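Local atomic coordinates of branched-chain alpha-ketoacid decarboxylase (Lactococcus lactis, PDB entry 2VBF), a protein that probably decarboxylates branched-chain and aromatic alpha-keto acids to aldehydes, using thiamine diphosphate and magnesium as cofactors. Residues F95-L106 with F143-T154; N393-S403 with E443-S454. All blocks are in the same frame, centred on the assembly; numbering follows the deposited sequence.

Contact 1 (F95-L106 with F143-T154); sequences FGVGELSAINGL and FKHFMKMHEPVT. With TPP (thiamine diphosphate), chain D.
The carbonyl oxygen of His150, a residue whose ring meets Glu99 and Ile103 of the facing segment, takes two bonds: Thr154 OG1 donates to His150 O at 2.7 Å, and Val153 N reaches it from the opposite face of the carbonyl plane. The imidazole itself is held at both nitrogens. His150 ND1 donates to Phe146 O at 2.8 Å, nearly straight (172°), while a water in the ring plane joins His150 NE2 to Glu99 O. With its rotation set this way, the ring offers one face to Ile103 CD1, a CH-pi contact 3.7 Å from the centroid of the His150 ring. Replacing His150 by an alanine is likely to leave Phe146 O without its ring donor, Ile103 CD1 with no ring to cover and the water on Glu99 O without its imidazole partner.

Helix 97-106 and the short helix 145-149 run nearly parallel, their axes 10.6 Å apart, in the N-terminal, pyrimidine-binding domain of the thiamine diphosphate enzyme fold. The side chain of Glu99 leaves with CG between the backbone N and the carbonyl carbon (chi1 62°), which turns its carboxylate back toward the helix start: OE1 accepts from Gly96 N through its anti lone pair at 2.9 Å, and OE2 bonds Tyr184 OH. The carboxylate also presses on Phe146, Glu99 OE1 lying 3.4 Å from Phe146 CB.

Beyond it, Phe146 points its edge at the face of Phe95 (planes 63° apart), and Phe143 extends this aromatic cluster. On the helix flank turned from 143-154, Val97 CG2 lies 3.4 Å from the cofactor N3'.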
loop_
_atom_site.group_PDB
_atom_site.type_symbol
_atom_site.label_atom_id
_atom_site.label_comp_id
_atom_site.label_asym_id
_atom_site.label_seq_id
_atom_site.Cartn_x
_atom_site.Cartn_y
_atom_site.Cartn_z
ATOM N N PHE A 95 -3.126 -13.892 -0.784
ATOM C CA PHE A 95 -1.711 -14.186 -0.963
ATOM C C PHE A 95 -0.968 -13.204 -1.882
ATOM O O PHE A 95 -1.478 -12.847 -2.956
ATOM C CB PHE A 95 -1.597 -15.592 -1.567
ATOM C CG PHE A 95 -0.216 -16.148 -1.557
ATOM C CD1 PHE A 95 0.329 -16.638 -0.383
ATOM C CD2 PHE A 95 0.535 -16.215 -2.712
ATOM C CE1 PHE A 95 1.592 -17.160 -0.357
ATOM C CE2 PHE A 95 1.823 -16.741 -2.691
ATOM C CZ PHE A 95 2.346 -17.211 -1.505
ATOM N N GLY A 96 0.219 -12.773 -1.448
ATOM C CA GLY A 96 1.086 -11.917 -2.245
ATOM C C GLY A 96 0.594 -10.490 -2.385
ATOM O O GLY A 96 1.036 -9.587 -1.669
ATOM N N VAL A 97 -0.328 -10.283 -3.313
ATOM C CA VAL A 97 -0.782 -8.921 -3.641
ATOM C C VAL A 97 -1.575 -8.245 -2.506
ATOM O O VAL A 97 -1.443 -7.040 -2.282
ATOM C CB VAL A 97 -1.606 -8.884 -4.948
ATOM C CG1 VAL A 97 -0.791 -9.389 -6.117
ATOM C CG2 VAL A 97 -2.906 -9.699 -4.790
ATOM N N GLY A 98 -2.383 -9.010 -1.782
ATOM C CA GLY A 98 -3.155 -8.472 -0.666
ATOM C C GLY A 98 -2.258 -8.210 0.535
ATOM O O GLY A 98 -2.169 -7.080 1.066
ATOM N N GLU A 99 -1.554 -9.253 0.964
ATOM C CA GLU A 99 -0.694 -9.126 2.130
ATOM C C GLU A 99 0.410 -8.078 1.958
ATOM O O GLU A 99 0.660 -7.291 2.878
ATOM C CB GLU A 99 -0.114 -10.487 2.542
ATOM C CG GLU A 99 0.769 -11.147 1.518
ATOM C CD GLU A 99 1.298 -12.487 1.992
ATOM O OE1 GLU A 99 1.189 -13.464 1.213
ATOM O OE2 GLU A 99 1.834 -12.540 3.130
ATOM N N LEU A 100 1.077 -8.046 0.806
ATOM C CA LEU A 100 2.131 -7.039 0.617
ATOM C C LEU A 100 1.586 -5.615 0.543
ATOM O O LEU A 100 2.270 -4.681 0.942
ATOM C CB LEU A 100 3.019 -7.357 -0.591
ATOM C CG LEU A 100 3.905 -8.605 -0.431
ATOM C CD1 LEU A 100 4.800 -8.762 -1.638
ATOM C CD2 LEU A 100 4.726 -8.582 0.861
ATOM N N SER A 101 0.362 -5.449 0.061
ATOM C CA SER A 101 -0.274 -4.115 0.082
ATOM C C SER A 101 -0.536 -3.644 1.522
ATOM O O SER A 101 -0.517 -2.451 1.816
ATOM C CB SER A 101 -1.572 -4.117 -0.718
ATOM O OG SER A 101 -1.367 -4.316 -2.114
ATOM N N ALA A 102 -0.767 -4.597 2.419
ATOM C CA ALA A 102 -1.159 -4.323 3.798
ATOM C C ALA A 102 0.046 -4.214 4.760
ATOM O O ALA A 102 -0.117 -3.801 5.911
ATOM C CB ALA A 102 -2.123 -5.449 4.278
ATOM N N ILE A 103 1.247 -4.553 4.292
ATOM C CA ILE A 103 2.378 -4.774 5.224
ATOM C C ILE A 103 2.800 -3.494 5.963
ATOM O O ILE A 103 3.225 -3.554 7.113
ATOM C CB ILE A 103 3.584 -5.498 4.563
ATOM C CG1 ILE A 103 4.528 -6.081 5.629
ATOM C CG2 ILE A 103 4.362 -4.579 3.623
ATOM C CD1 ILE A 103 5.536 -7.047 5.028
ATOM N N ASN A 104 2.616 -2.329 5.357
ATOM C CA ASN A 104 2.924 -1.084 6.066
ATOM C C ASN A 104 1.976 -0.843 7.246
ATOM O O ASN A 104 2.379 -0.297 8.275
ATOM C CB ASN A 104 2.842 0.120 5.143
ATOM C CG ASN A 104 3.226 1.405 5.838
ATOM O OD1 ASN A 104 4.269 1.477 6.510
ATOM N ND2 ASN A 104 2.390 2.438 5.688
ATOM N N GLY A 105 0.707 -1.194 7.066
ATOM C CA GLY A 105 -0.260 -1.128 8.159
ATOM C C GLY A 105 0.121 -2.072 9.284
ATOM O O GLY A 105 0.097 -1.696 10.452
ATOM N N LEU A 106 0.482 -3.303 8.930
ATOM C CA LEU A 106 0.880 -4.277 9.936
ATOM C C LEU A 106 2.168 -3.847 10.645
ATOM O O LEU A 106 2.317 -4.074 11.850
ATOM C CB LEU A 106 1.030 -5.686 9.341
ATOM C CG LEU A 106 0.714 -6.825 10.313
ATOM C CD1 LEU A 106 -0.797 -6.938 10.546
ATOM C CD2 LEU A 106 1.316 -8.146 9.786
ATOM N N PHE A 143 6.189 -20.510 -2.163
ATOM C CA PHE A 143 5.028 -19.913 -1.529
ATOM C C PHE A 143 5.324 -19.415 -0.114
ATOM O O PHE A 143 4.408 -19.076 0.625
ATOM C CB PHE A 143 3.841 -20.883 -1.574
ATOM C CG PHE A 143 3.394 -21.204 -2.974
ATOM C CD1 PHE A 143 2.342 -20.519 -3.555
ATOM C CD2 PHE A 143 4.047 -22.177 -3.724
ATOM C CE1 PHE A 143 1.952 -20.796 -4.847
ATOM C CE2 PHE A 143 3.653 -22.448 -5.025
ATOM C CZ PHE A 143 2.604 -21.748 -5.581
ATOM N N LYS A 144 6.606 -19.306 0.220
ATOM C CA LYS A 144 7.020 -18.940 1.564
ATOM C C LYS A 144 7.727 -17.596 1.690
ATOM O O LYS A 144 7.990 -17.175 2.815
ATOM C CB LYS A 144 7.890 -20.060 2.151
ATOM C CG LYS A 144 7.107 -21.356 2.314
ATOM C CD LYS A 144 7.934 -22.494 2.873
ATOM C CE LYS A 144 7.040 -23.595 3.483
ATOM N NZ LYS A 144 6.210 -24.348 2.497
ATOM N N HIS A 145 8.006 -16.926 0.565
ATOM C CA HIS A 145 8.703 -15.631 0.567
ATOM C C HIS A 145 7.947 -14.590 1.389
ATOM O O HIS A 145 8.541 -13.819 2.135
ATOM C CB HIS A 145 8.801 -15.006 -0.826
ATOM C CG HIS A 145 9.651 -15.740 -1.803
ATOM N ND1 HIS A 145 10.970 -16.068 -1.565
ATOM C CD2 HIS A 145 9.387 -16.132 -3.072
ATOM C CE1 HIS A 145 11.469 -16.665 -2.635
ATOM N NE2 HIS A 145 10.533 -16.705 -3.566
ATOM N N PHE A 146 6.631 -14.531 1.199
ATOM C CA PHE A 146 5.861 -13.402 1.717
ATOM C C PHE A 146 5.722 -13.522 3.234
ATOM O O PHE A 146 5.812 -12.522 3.934
ATOM C CB PHE A 146 4.542 -13.222 0.945
ATOM C CG PHE A 146 4.733 -13.240 -0.565
ATOM C CD1 PHE A 146 5.756 -12.508 -1.148
ATOM C CD2 PHE A 146 3.915 -14.003 -1.391
ATOM C CE1 PHE A 146 5.964 -12.544 -2.513
ATOM C CE2 PHE A 146 4.128 -14.029 -2.766
ATOM C CZ PHE A 146 5.155 -13.311 -3.315
ATOM N N MET A 147 5.580 -14.737 3.755
ATOM C CA MET A 147 5.568 -14.936 5.200
ATOM C C MET A 147 6.930 -14.555 5.805
ATOM O O MET A 147 6.972 -13.905 6.849
ATOM C CB MET A 147 5.195 -16.374 5.592
ATOM C CG MET A 147 5.039 -16.565 7.106
ATOM S SD MET A 147 4.196 -18.092 7.551
ATOM C CE MET A 147 5.509 -19.250 7.240
ATOM N N LYS A 148 8.023 -14.962 5.164
ATOM C CA LYS A 148 9.366 -14.567 5.610
ATOM C C LYS A 148 9.487 -13.034 5.706
ATOM O O LYS A 148 10.024 -12.497 6.676
ATOM C CB LYS A 148 10.452 -15.114 4.689
ATOM C CG LYS A 148 11.835 -14.630 5.096
ATOM C CD LYS A 148 12.977 -15.377 4.474
ATOM C CE LYS A 148 14.269 -15.059 5.226
ATOM N NZ LYS A 148 15.495 -15.428 4.461
ATOM N N MET A 149 8.964 -12.338 4.701
ATOM C CA MET A 149 9.015 -10.862 4.673
ATOM C C MET A 149 8.271 -10.233 5.857
ATOM O O MET A 149 8.551 -9.092 6.222
ATOM C CB MET A 149 8.486 -10.301 3.347
ATOM C CG MET A 149 9.375 -10.665 2.162
ATOM S SD MET A 149 8.606 -10.553 0.540
ATOM C CE MET A 149 8.369 -8.785 0.399
ATOM N N HIS A 150 7.341 -10.967 6.473
ATOM C CA HIS A 150 6.625 -10.454 7.632
ATOM C C HIS A 150 7.338 -10.697 8.981
ATOM O O HIS A 150 6.841 -10.284 10.025
ATOM C CB HIS A 150 5.229 -11.068 7.695
ATOM C CG HIS A 150 4.257 -10.458 6.733
ATOM N ND1 HIS A 150 4.234 -10.785 5.393
ATOM C CD2 HIS A 150 3.293 -9.522 6.911
ATOM C CE1 HIS A 150 3.281 -10.089 4.795
ATOM N NE2 HIS A 150 2.703 -9.308 5.689
ATOM N N GLU A 151 8.467 -11.401 8.968
ATOM C CA GLU A 151 9.143 -11.747 10.218
ATOM C C GLU A 151 9.422 -10.533 11.119
ATOM O O GLU A 151 9.087 -10.577 12.302
ATOM C CB GLU A 151 10.407 -12.575 9.950
ATOM C CG GLU A 151 10.068 -14.009 9.554
ATOM C CD GLU A 151 11.262 -14.848 9.127
ATOM O OE1 GLU A 151 12.429 -14.399 9.264
ATOM O OE2 GLU A 151 11.019 -15.976 8.651
ATOM N N PRO A 152 9.976 -9.433 10.562
ATOM C CA PRO A 152 10.283 -8.304 11.451
ATOM C C PRO A 152 9.106 -7.516 12.015
ATOM O O PRO A 152 9.313 -6.702 12.922
ATOM C CB PRO A 152 11.124 -7.386 10.555
ATOM C CG PRO A 152 11.627 -8.288 9.446
ATOM C CD PRO A 152 10.460 -9.174 9.195
ATOM N N VAL A 153 7.896 -7.728 11.484
ATOM C CA VAL A 153 6.734 -6.945 11.858
ATOM C C VAL A 153 5.588 -7.819 12.412
ATOM O O VAL A 153 4.430 -7.398 12.471
ATOM C CB VAL A 153 6.253 -6.063 10.656
ATOM C CG1 VAL A 153 7.316 -5.034 10.297
ATOM C CG2 VAL A 153 5.892 -6.929 9.440
ATOM N N THR A 154 5.920 -9.032 12.849
ATOM C CA THR A 154 4.941 -9.894 13.497
ATOM C C THR A 154 5.549 -10.587 14.718
ATOM O O THR A 154 6.725 -10.922 14.731
ATOM C CB THR A 154 4.415 -10.986 12.512
ATOM O OG1 THR A 154 5.525 -11.656 11.904
ATOM C CG2 THR A 154 3.496 -10.388 11.400
HETATM N "N1'" TPP D . -6.539 -7.490 -4.213
HETATM C "C2'" TPP D . -5.485 -7.186 -5.047
HETATM C CM2 TPP D . -4.513 -6.120 -4.654
HETATM N "N3'" TPP D . -5.347 -7.878 -6.216
HETATM C "C4'" TPP D . -6.250 -8.862 -6.577
HETATM N "N4'" TPP D . -6.019 -9.510 -7.712
HETATM C "C5'" TPP D . -7.339 -9.162 -5.747
HETATM C "C6'" TPP D . -7.471 -8.453 -4.557
HETATM C "C7'" TPP D . -8.364 -10.230 -6.144
HETATM N N3 TPP D . -9.177 -9.840 -7.302
HETATM C C2 TPP D . -8.937 -10.190 -8.627
HETATM S S1 TPP D . -9.990 -9.626 -9.721
HETATM C C5 TPP D . -10.818 -8.912 -8.532
HETATM C C4 TPP D . -10.306 -9.092 -7.243
HETATM C CM4 TPP D . -10.897 -8.535 -5.973
HETATM C C6 TPP D . -12.058 -8.162 -8.934
HETATM C C7 TPP D . -11.802 -6.964 -9.844
HETATM O O7 TPP D . -13.074 -6.360 -10.012
HETATM P PA TPP D . -13.374 -5.277 -11.168
HETATM O O1A TPP D . -12.180 -4.335 -11.194
HETATM O O2A TPP D . -14.663 -4.584 -10.801
HETATM O O3A TPP D . -13.392 -6.121 -12.525
HETATM P PB TPP D . -14.669 -6.789 -13.276
HETATM O O1B TPP D . -14.361 -8.253 -13.356
HETATM O O2B TPP D . -14.748 -6.152 -14.630
HETATM O O3B TPP D . -15.900 -6.472 -12.471
HETATM O O HOH W 1 0.597 -7.599 5.625
#

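Contact 2 (N393-S403 with E443-S454); sequences NETIVAEQGTS and ESRHLLFIGDGS. With MG (magnesium ion), chain E; TPP (thiamine diphosphate), chain F.
Strands 394-398 and 445-451 run side by side in parallel, 4.6 Å apart with an axis angle of 19°, and the backbone bonds pass back and forth in regular order: Thr395 N to Arg445 O, Leu447 N to Thr395 O, Val397 N to Leu447 O, Phe449 N to Val397 O and Glu399 N to Phe449 O.

On one face of the sheet, Thr395 sets its CB squarely over the His446 imidazole, 3.5 Å from the ring centroid and 10° off the normal. The ring is kept in that attitude at both nitrogens: ND1 donates to Ser444 O, and NE2 is hydrogen-bonded with Ser437 OG. Thr395 OG1 lies 2.8 Å from Ser444 OG, two hydroxyls whose proton order is unsettled. Further along this face, Val397 CG1 meets Leu448 CD1.

The other face carries Leu447, whose CD1 lies 3.6 Å from Glu394 OE2; that oxygen has its polar partner in Gln536. Ile396 CG2 approaches the Phe449 ring at its edge.

Where the strands end, Glu399 CG, anti to the backbone N (chi1 -174°), comes to 3.3 Å from Ser454 OG; the bend at the next bond turns the carboxylate aside, where OE1 meets Gly428 N and Thr430 OG1 and OE2 accepts from Gln400 N.

Ser454 OG then donates to cofactor O1A at 2.6 Å, Thr402 OG1 grips O2B at 2.7 Å, and Asp452 OD1 binds magnesium at 2.0 Å, Asn479 and Gly481 completing its protein ligands. At Gly401 and Gly451 a CB would collide with diphosphate oxygens. Gly451-Asp452-Gly453 with Asn479 fits the GDG...N diphosphate-binding motif of thiamine diphosphate enzymes, set here where adjacent parallel strands of the C-terminal domain lead into two helix starts.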
loop_
_atom_site.group_PDB
_atom_site.type_symbol
_atom_site.label_atom_id
_atom_site.label_comp_id
_atom_site.label_asym_id
_atom_site.label_seq_id
_atom_site.Cartn_x
_atom_site.Cartn_y
_atom_site.Cartn_z
ATOM N N ASN A 393 -17.078 11.334 26.259
ATOM C CA ASN A 393 -17.357 10.138 25.458
ATOM C C ASN A 393 -17.150 10.358 23.952
ATOM O O ASN A 393 -17.958 9.923 23.132
ATOM C CB ASN A 393 -18.777 9.604 25.734
ATOM C CG ASN A 393 -18.985 8.142 25.249
ATOM O OD1 ASN A 393 -18.061 7.310 25.253
ATOM N ND2 ASN A 393 -20.214 7.833 24.851
ATOM N N GLU A 394 -16.080 11.055 23.600
ATOM C CA GLU A 394 -15.661 11.192 22.195
ATOM C C GLU A 394 -14.278 10.614 21.996
ATOM O O GLU A 394 -13.519 10.467 22.951
ATOM C CB GLU A 394 -15.613 12.659 21.773
ATOM C CG GLU A 394 -16.958 13.327 21.703
ATOM C CD GLU A 394 -16.871 14.774 21.246
ATOM O OE1 GLU A 394 -15.850 15.454 21.500
ATOM O OE2 GLU A 394 -17.833 15.242 20.649
ATOM N N THR A 395 -13.965 10.293 20.743
ATOM C CA THR A 395 -12.624 9.865 20.363
ATOM C C THR A 395 -12.100 10.863 19.331
ATOM O O THR A 395 -12.747 11.078 18.291
ATOM C CB THR A 395 -12.607 8.413 19.818
ATOM O OG1 THR A 395 -13.083 7.512 20.829
ATOM C CG2 THR A 395 -11.184 7.998 19.423
ATOM N N ILE A 396 -10.968 11.492 19.648
ATOM C CA ILE A 396 -10.285 12.412 18.729
ATOM C C ILE A 396 -9.199 11.638 17.992
ATOM O O ILE A 396 -8.359 10.993 18.616
ATOM C CB ILE A 396 -9.672 13.628 19.456
ATOM C CG1 ILE A 396 -10.783 14.569 19.960
ATOM C CG2 ILE A 396 -8.728 14.389 18.524
ATOM C CD1 ILE A 396 -10.273 15.910 20.521
ATOM N N VAL A 397 -9.230 11.697 16.668
ATOM C CA VAL A 397 -8.223 11.022 15.842
ATOM C C VAL A 397 -7.508 12.109 15.048
ATOM O O VAL A 397 -8.161 12.944 14.409
ATOM C CB VAL A 397 -8.862 9.970 14.904
ATOM C CG1 VAL A 397 -7.781 9.151 14.189
ATOM C CG2 VAL A 397 -9.846 9.063 15.646
ATOM N N ALA A 398 -6.178 12.135 15.113
ATOM C CA ALA A 398 -5.409 13.240 14.520
ATOM C C ALA A 398 -4.196 12.774 13.714
ATOM O O ALA A 398 -3.315 12.087 14.225
ATOM C CB ALA A 398 -4.990 14.234 15.576
ATOM N N GLU A 399 -4.161 13.195 12.454
ATOM C CA GLU A 399 -3.139 12.753 11.510
ATOM C C GLU A 399 -1.828 13.523 11.689
ATOM O O GLU A 399 -1.824 14.695 12.074
ATOM C CB GLU A 399 -3.654 12.950 10.084
ATOM C CG GLU A 399 -2.749 12.393 8.970
ATOM C CD GLU A 399 -2.465 10.929 9.177
ATOM O OE1 GLU A 399 -3.263 10.102 8.700
ATOM O OE2 GLU A 399 -1.453 10.614 9.835
ATOM N N GLN A 400 -0.717 12.852 11.398
ATOM C CA GLN A 400 0.595 13.506 11.322
ATOM C C GLN A 400 0.501 14.730 10.400
ATOM O O GLN A 400 -0.083 14.660 9.320
ATOM C CB GLN A 400 1.664 12.519 10.828
ATOM C CG GLN A 400 1.910 11.343 11.789
ATOM C CD GLN A 400 2.275 11.810 13.187
ATOM O OE1 GLN A 400 3.351 12.375 13.408
ATOM N NE2 GLN A 400 1.377 11.579 14.145
ATOM N N GLY A 401 1.080 15.836 10.862
ATOM C CA GLY A 401 0.860 17.146 10.271
ATOM C C GLY A 401 0.347 18.120 11.307
ATOM O O GLY A 401 0.433 17.880 12.515
ATOM N N THR A 402 -0.185 19.248 10.843
ATOM C CA THR A 402 -0.685 20.260 11.779
ATOM C C THR A 402 -1.725 19.662 12.726
ATOM O O THR A 402 -1.772 20.045 13.890
ATOM C CB THR A 402 -1.242 21.512 11.060
ATOM O OG1 THR A 402 -2.399 21.182 10.282
ATOM C CG2 THR A 402 -0.167 22.142 10.180
ATOM N N SER A 403 -2.541 18.737 12.229
ATOM C CA SER A 403 -3.606 18.122 13.053
ATOM C C SER A 403 -3.062 17.426 14.310
ATOM O O SER A 403 -3.509 17.705 15.429
ATOM C CB SER A 403 -4.436 17.142 12.234
ATOM O OG SER A 403 -5.198 17.776 11.226
ATOM N N GLU A 443 -20.750 3.896 20.379
ATOM C CA GLU A 443 -21.214 4.839 21.397
ATOM C C GLU A 443 -20.250 6.002 21.651
ATOM O O GLU A 443 -20.595 6.942 22.379
ATOM C CB GLU A 443 -21.499 4.115 22.721
ATOM C CG GLU A 443 -22.400 2.877 22.600
ATOM C CD GLU A 443 -23.784 3.182 22.058
ATOM O OE1 GLU A 443 -24.251 4.335 22.181
ATOM O OE2 GLU A 443 -24.418 2.256 21.511
ATOM N N SER A 444 -19.051 5.951 21.065
ATOM C CA SER A 444 -18.062 7.015 21.239
ATOM C C SER A 444 -17.961 7.766 19.920
ATOM O O SER A 444 -17.498 7.201 18.937
ATOM C CB SER A 444 -16.692 6.453 21.644
ATOM O OG SER A 444 -15.738 7.498 21.753
ATOM N N ARG A 445 -18.420 9.018 19.900
ATOM C CA ARG A 445 -18.434 9.829 18.674
ATOM C C ARG A 445 -17.003 10.171 18.292
ATOM O O ARG A 445 -16.293 10.811 19.055
ATOM C CB ARG A 445 -19.239 11.127 18.840
ATOM C CG ARG A 445 -19.537 11.893 17.520
ATOM C CD ARG A 445 -20.884 11.495 16.969
ATOM N NE ARG A 445 -21.163 11.930 15.597
ATOM C CZ ARG A 445 -21.953 12.949 15.254
ATOM N NH1 ARG A 445 -22.513 13.727 16.178
ATOM N NH2 ARG A 445 -22.175 13.210 13.970
ATOM N N HIS A 446 -16.616 9.767 17.089
ATOM C CA HIS A 446 -15.290 10.043 16.565
ATOM C C HIS A 446 -15.223 11.353 15.798
ATOM O O HIS A 446 -16.055 11.617 14.910
ATOM C CB HIS A 446 -14.806 8.885 15.700
ATOM C CG HIS A 446 -14.387 7.694 16.499
ATOM N ND1 HIS A 446 -15.221 7.092 17.424
ATOM C CD2 HIS A 446 -13.228 6.991 16.521
ATOM C CE1 HIS A 446 -14.590 6.067 17.975
ATOM N NE2 HIS A 446 -13.373 5.995 17.457
ATOM N N LEU A 447 -14.227 12.147 16.163
ATOM C CA LEU A 447 -13.872 13.380 15.496
ATOM C C LEU A 447 -12.492 13.182 14.869
ATOM O O LEU A 447 -11.515 12.950 15.583
ATOM C CB LEU A 447 -13.828 14.530 16.501
ATOM C CG LEU A 447 -15.183 15.128 16.921
ATOM C CD1 LEU A 447 -16.041 14.142 17.707
ATOM C CD2 LEU A 447 -14.946 16.384 17.718
ATOM N N LEU A 448 -12.440 13.237 13.535
ATOM C CA LEU A 448 -11.198 13.090 12.763
ATOM C C LEU A 448 -10.673 14.425 12.266
ATOM O O LEU A 448 -11.411 15.193 11.661
ATOM C CB LEU A 448 -11.434 12.193 11.548
ATOM C CG LEU A 448 -10.278 12.034 10.552
ATOM C CD1 LEU A 448 -9.074 11.360 11.233
ATOM C CD2 LEU A 448 -10.719 11.270 9.325
ATOM N N PHE A 449 -9.385 14.655 12.496
ATOM C CA PHE A 449 -8.671 15.773 11.929
ATOM C C PHE A 449 -7.562 15.215 11.054
ATOM O O PHE A 449 -6.604 14.614 11.558
ATOM C CB PHE A 449 -8.107 16.656 13.031
ATOM C CG PHE A 449 -9.181 17.238 13.922
ATOM C CD1 PHE A 449 -9.802 18.431 13.587
ATOM C CD2 PHE A 449 -9.604 16.560 15.048
ATOM C CE1 PHE A 449 -10.810 18.953 14.382
ATOM C CE2 PHE A 449 -10.611 17.081 15.848
ATOM C CZ PHE A 449 -11.212 18.278 15.510
ATOM N N ILE A 450 -7.721 15.404 9.749
ATOM C CA ILE A 450 -6.783 14.897 8.754
ATOM C C ILE A 450 -6.453 15.991 7.733
ATOM O O ILE A 450 -7.325 16.766 7.336
ATOM C CB ILE A 450 -7.330 13.616 8.074
ATOM C CG1 ILE A 450 -6.268 12.996 7.154
ATOM C CG2 ILE A 450 -8.636 13.883 7.301
ATOM C CD1 ILE A 450 -6.628 11.579 6.693
ATOM N N GLY A 451 -5.186 16.069 7.335
ATOM C CA GLY A 451 -4.752 17.039 6.357
ATOM C C GLY A 451 -5.180 16.656 4.945
ATOM O O GLY A 451 -5.440 15.488 4.644
ATOM N N ASP A 452 -5.258 17.655 4.074
ATOM C CA ASP A 452 -5.489 17.423 2.661
ATOM C C ASP A 452 -4.507 16.424 2.032
ATOM O O ASP A 452 -4.921 15.496 1.339
ATOM C CB ASP A 452 -5.503 18.751 1.870
ATOM C CG ASP A 452 -4.292 19.667 2.133
ATOM O OD1 ASP A 452 -3.484 19.489 3.076
ATOM O OD2 ASP A 452 -4.165 20.636 1.364
ATOM N N GLY A 453 -3.227 16.583 2.321
ATOM C CA GLY A 453 -2.200 15.739 1.728
ATOM C C GLY A 453 -2.325 14.301 2.173
ATOM O O GLY A 453 -2.093 13.391 1.385
ATOM N N SER A 454 -2.691 14.109 3.446
ATOM C CA SER A 454 -2.834 12.773 4.039
ATOM C C SER A 454 -4.108 12.085 3.593
ATOM O O SER A 454 -4.109 10.877 3.323
ATOM C CB SER A 454 -2.804 12.873 5.562
ATOM O OG SER A 454 -1.538 13.318 6.026
HETATM MG MG MG E . -2.011 20.036 4.269
HETATM N "N1'" TPP F . 4.474 9.030 3.346
HETATM C "C2'" TPP F . 3.914 8.311 4.370
HETATM C CM2 TPP F . 3.193 7.031 4.052
HETATM N "N3'" TPP F . 4.037 8.769 5.659
HETATM C "C4'" TPP F . 4.717 9.936 5.936
HETATM N "N4'" TPP F . 4.822 10.323 7.185
HETATM C "C5'" TPP F . 5.269 10.690 4.895
HETATM C "C6'" TPP F . 5.147 10.227 3.591
HETATM C "C7'" TPP F . 5.990 11.992 5.159
HETATM N N3 TPP F . 5.091 13.038 5.636
HETATM C C2 TPP F . 4.869 13.397 6.953
HETATM S S1 TPP F . 3.822 14.605 7.197
HETATM C C5 TPP F . 3.632 14.758 5.594
HETATM C C4 TPP F . 4.372 13.859 4.825
HETATM C CM4 TPP F . 4.376 13.797 3.322
HETATM C C6 TPP F . 2.708 15.851 5.093
HETATM C C7 TPP F . 1.268 15.735 5.569
HETATM O O7 TPP F . 0.576 16.810 4.982
HETATM P PA TPP F . -0.936 17.148 5.361
HETATM O O1A TPP F . -1.744 15.888 5.578
HETATM O O2A TPP F . -1.506 18.012 4.252
HETATM O O3A TPP F . -0.784 17.878 6.797
HETATM P PB TPP F . -0.553 19.457 7.095
HETATM O O1B TPP F . 0.746 19.550 7.844
HETATM O O2B TPP F . -1.691 19.860 7.990
HETATM O O3B TPP F . -0.551 20.245 5.814
HETATM O O HOH W 2 -15.368 7.482 24.456
HETATM O O HOH W 3 -20.453 10.005 21.970
HETATM O O HOH W 4 -2.452 15.554 8.262
HETATM O O HOH W 5 -3.409 19.791 5.840
#

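The two contacts belong to different domains of the chain and do not touch: their centres lie 28 Å apart and their nearest atoms about 10 Å. They also face different cofactors. The thiamine diphosphate beside contact 1 is hydrogen-bonded by Thr402, Gly453 and Ser454 of the second subunit, the same positions that contact 2 presents to the cofactor in its own chain. Each active site is therefore built from the pyrimidine side of one subunit and the diphosphate side of the other. Within one chain, Asn104 of contact 1 bonds Trp424 and Ser426, next to the cofactor-binding residues Gly425 and Ile427, of which Ile427 also touches Ser454 of contact 2.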